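Local coordinates for protein TudS (Uncultured bacterium, PDB 6Z96) that removes sulfur from thiouracil without redox chemistry, using a [4Fe-4S] cluster that probably takes up the sulfur as a [4Fe-5S] intermediate, at residues 79-84 and 124-129. Residues are numbered along the deposited sequence; the frame is centred on the assembly and turned at random.
Sequences GAELAL and KTTALL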
loop_
_atom_site.group_PDB
_atom_site.type_symbol
_atom_site.label_atom_id
_atom_site.label_comp_id
_atom_site.label_asym_id
_atom_site.label_seq_id
_atom_site.Cartn_x
_atom_site.Cartn_y
_atom_site.Cartn_z
ATOM N N GLY A 79 -6.968 -7.360 -4.896
ATOM C CA GLY A 79 -6.778 -6.090 -4.199
ATOM C C GLY A 79 -5.849 -5.151 -4.963
ATOM O O GLY A 79 -6.099 -3.941 -5.031
ATOM N N ALA A 80 -4.788 -5.708 -5.590
ATOM C CA ALA A 80 -3.881 -4.853 -6.393
ATOM C C ALA A 80 -4.632 -4.261 -7.582
ATOM O O ALA A 80 -4.495 -3.063 -7.866
ATOM C CB ALA A 80 -2.684 -5.662 -6.886
ATOM N N GLU A 81 -5.440 -5.082 -8.268
ATOM C CA GLU A 81 -6.197 -4.580 -9.421
ATOM C C GLU A 81 -7.209 -3.545 -9.012
ATOM O O GLU A 81 -7.425 -2.572 -9.747
ATOM C CB GLU A 81 -6.858 -5.750 -10.127
ATOM C CG GLU A 81 -7.587 -5.356 -11.401
ATOM C CD GLU A 81 -6.757 -4.863 -12.575
ATOM O OE1 GLU A 81 -7.333 -4.129 -13.408
ATOM O OE2 GLU A 81 -5.551 -5.195 -12.673
ATOM N N LEU A 82 -7.827 -3.713 -7.825
ATOM C CA LEU A 82 -8.793 -2.721 -7.346
ATOM C C LEU A 82 -8.078 -1.411 -6.975
ATOM O O LEU A 82 -8.636 -0.323 -7.185
ATOM C CB LEU A 82 -9.572 -3.278 -6.164
ATOM C CG LEU A 82 -10.582 -4.326 -6.575
ATOM C CD1 LEU A 82 -11.115 -5.049 -5.346
ATOM C CD2 LEU A 82 -11.740 -3.691 -7.373
ATOM N N ALA A 83 -6.840 -1.489 -6.456
ATOM C CA ALA A 83 -6.075 -0.258 -6.162
ATOM C C ALA A 83 -5.800 0.493 -7.471
ATOM O O ALA A 83 -6.004 1.702 -7.550
ATOM C CB ALA A 83 -4.759 -0.594 -5.465
ATOM N N LEU A 84 -5.408 -0.243 -8.507
ATOM C CA LEU A 84 -5.162 0.355 -9.825
ATOM C C LEU A 84 -6.457 0.967 -10.372
ATOM O O LEU A 84 -6.429 2.078 -10.892
ATOM C CB LEU A 84 -4.633 -0.720 -10.790
ATOM C CG LEU A 84 -4.433 -0.231 -12.219
ATOM C CD1 LEU A 84 -3.358 0.827 -12.274
ATOM C CD2 LEU A 84 -4.083 -1.374 -13.149
ATOM N N LYS A 124 2.705 -6.881 -3.960
ATOM C CA LYS A 124 1.911 -7.050 -5.189
ATOM C C LYS A 124 1.215 -5.795 -5.681
ATOM O O LYS A 124 1.147 -5.582 -6.892
ATOM C CB LYS A 124 0.843 -8.113 -4.961
ATOM C CG LYS A 124 1.432 -9.499 -4.854
ATOM C CD LYS A 124 1.476 -10.065 -6.264
ATOM C CE LYS A 124 1.341 -11.543 -6.330
ATOM N NZ LYS A 124 1.149 -11.989 -7.757
ATOM N N THR A 125 0.689 -4.963 -4.769
ATOM C CA THR A 125 -0.003 -3.757 -5.169
ATOM C C THR A 125 1.011 -2.736 -5.667
ATOM O O THR A 125 0.813 -2.168 -6.741
ATOM C CB THR A 125 -0.851 -3.232 -4.017
ATOM O OG1 THR A 125 -1.918 -4.175 -3.789
ATOM C CG2 THR A 125 -1.496 -1.873 -4.347
ATOM N N THR A 126 2.112 -2.541 -4.928
ATOM C CA THR A 126 3.167 -1.634 -5.394
ATOM C C THR A 126 3.677 -2.009 -6.784
ATOM O O THR A 126 3.770 -1.144 -7.661
ATOM C CB THR A 126 4.313 -1.682 -4.414
ATOM O OG1 THR A 126 3.835 -1.151 -3.183
ATOM C CG2 THR A 126 5.548 -0.883 -4.925
ATOM N N ALA A 127 3.922 -3.303 -7.010
ATOM C CA ALA A 127 4.422 -3.744 -8.322
ATOM C C ALA A 127 3.455 -3.398 -9.443
ATOM O O ALA A 127 3.896 -2.911 -10.498
ATOM C CB ALA A 127 4.682 -5.249 -8.291
ATOM N N LEU A 128 2.146 -3.621 -9.229
ATOM C CA LEU A 128 1.167 -3.358 -10.275
ATOM C C LEU A 128 1.040 -1.871 -10.524
ATOM O O LEU A 128 1.027 -1.430 -11.680
ATOM C CB LEU A 128 -0.192 -3.992 -9.929
ATOM C CG LEU A 128 -1.250 -3.810 -11.008
ATOM C CD1 LEU A 128 -0.857 -4.573 -12.265
ATOM C CD2 LEU A 128 -2.592 -4.317 -10.537
ATOM N N LEU A 129 0.998 -1.060 -9.451
ATOM C CA LEU A 129 0.881 0.393 -9.634
ATOM C C LEU A 129 2.099 0.947 -10.367
ATOM O O LEU A 129 1.925 1.744 -11.299
ATOM C CB LEU A 129 0.721 1.111 -8.284
ATOM C CG LEU A 129 -0.532 0.712 -7.485
ATOM C CD1 LEU A 129 -0.620 1.521 -6.200
ATOM C CD2 LEU A 129 -1.809 0.952 -8.303
#
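Ala80 points its methyl toward helix 124-131 and fits between Thr125 and Leu128, one turn apart. The backbones come closest here, with 4.2 Å between Ala80 CA and Thr125 CA. The hydroxyl of Thr125, which chi1 of -68° sets anti to its own carbonyl carbon, lies against the Ala80 backbone, OG1 at 3.3 Å from Ala80 CA. The methyl of the same threonine reaches the next turn, CG2 lying 3.7 Å from Ala83 CB, so one branch meets each of two alanines a turn apart. Leu128 has its CG anti to the backbone N (chi1 -177°), which carries CD2 over the face of the Ala80-Glu81 peptide, 3.5 Å from Ala80 O. That same methyl also meets the Glu81 side chain, which bends back at chi2 and brings OE2 to 3.8 Å from Leu128 CD2, with the two side chains running obliquely across each other at the more open border. On the inner side Leu129 sends CD2 to the backbone of Leu84, 3.7 Å from Leu84 CA, while CB of Leu84 sits 4.1 Å from CD2 of both Leu128 and Leu129. The short segments cross at -43°, and their axes approach to 8.6 Å, a spacing allowed by the alanines. Phe42 of the parallel sheet touches Ala83, and Val136 of the strand 135-137 touches Leu129, so the pair packs as helix on helix beside that sheet. Thr125 also touches Pro44, a residue of the iron-sulfur cluster pocket. With methyls laid over backbone, segments 79-84 and 124-129 are joined by apolar and van der Waals packing; Lys124 NZ leaves this patch for the backbone O of Glu62, a hydrogen bond, and the Asp77 carboxylate, a salt bridge that adds a polar link between the same helices one turn earlier.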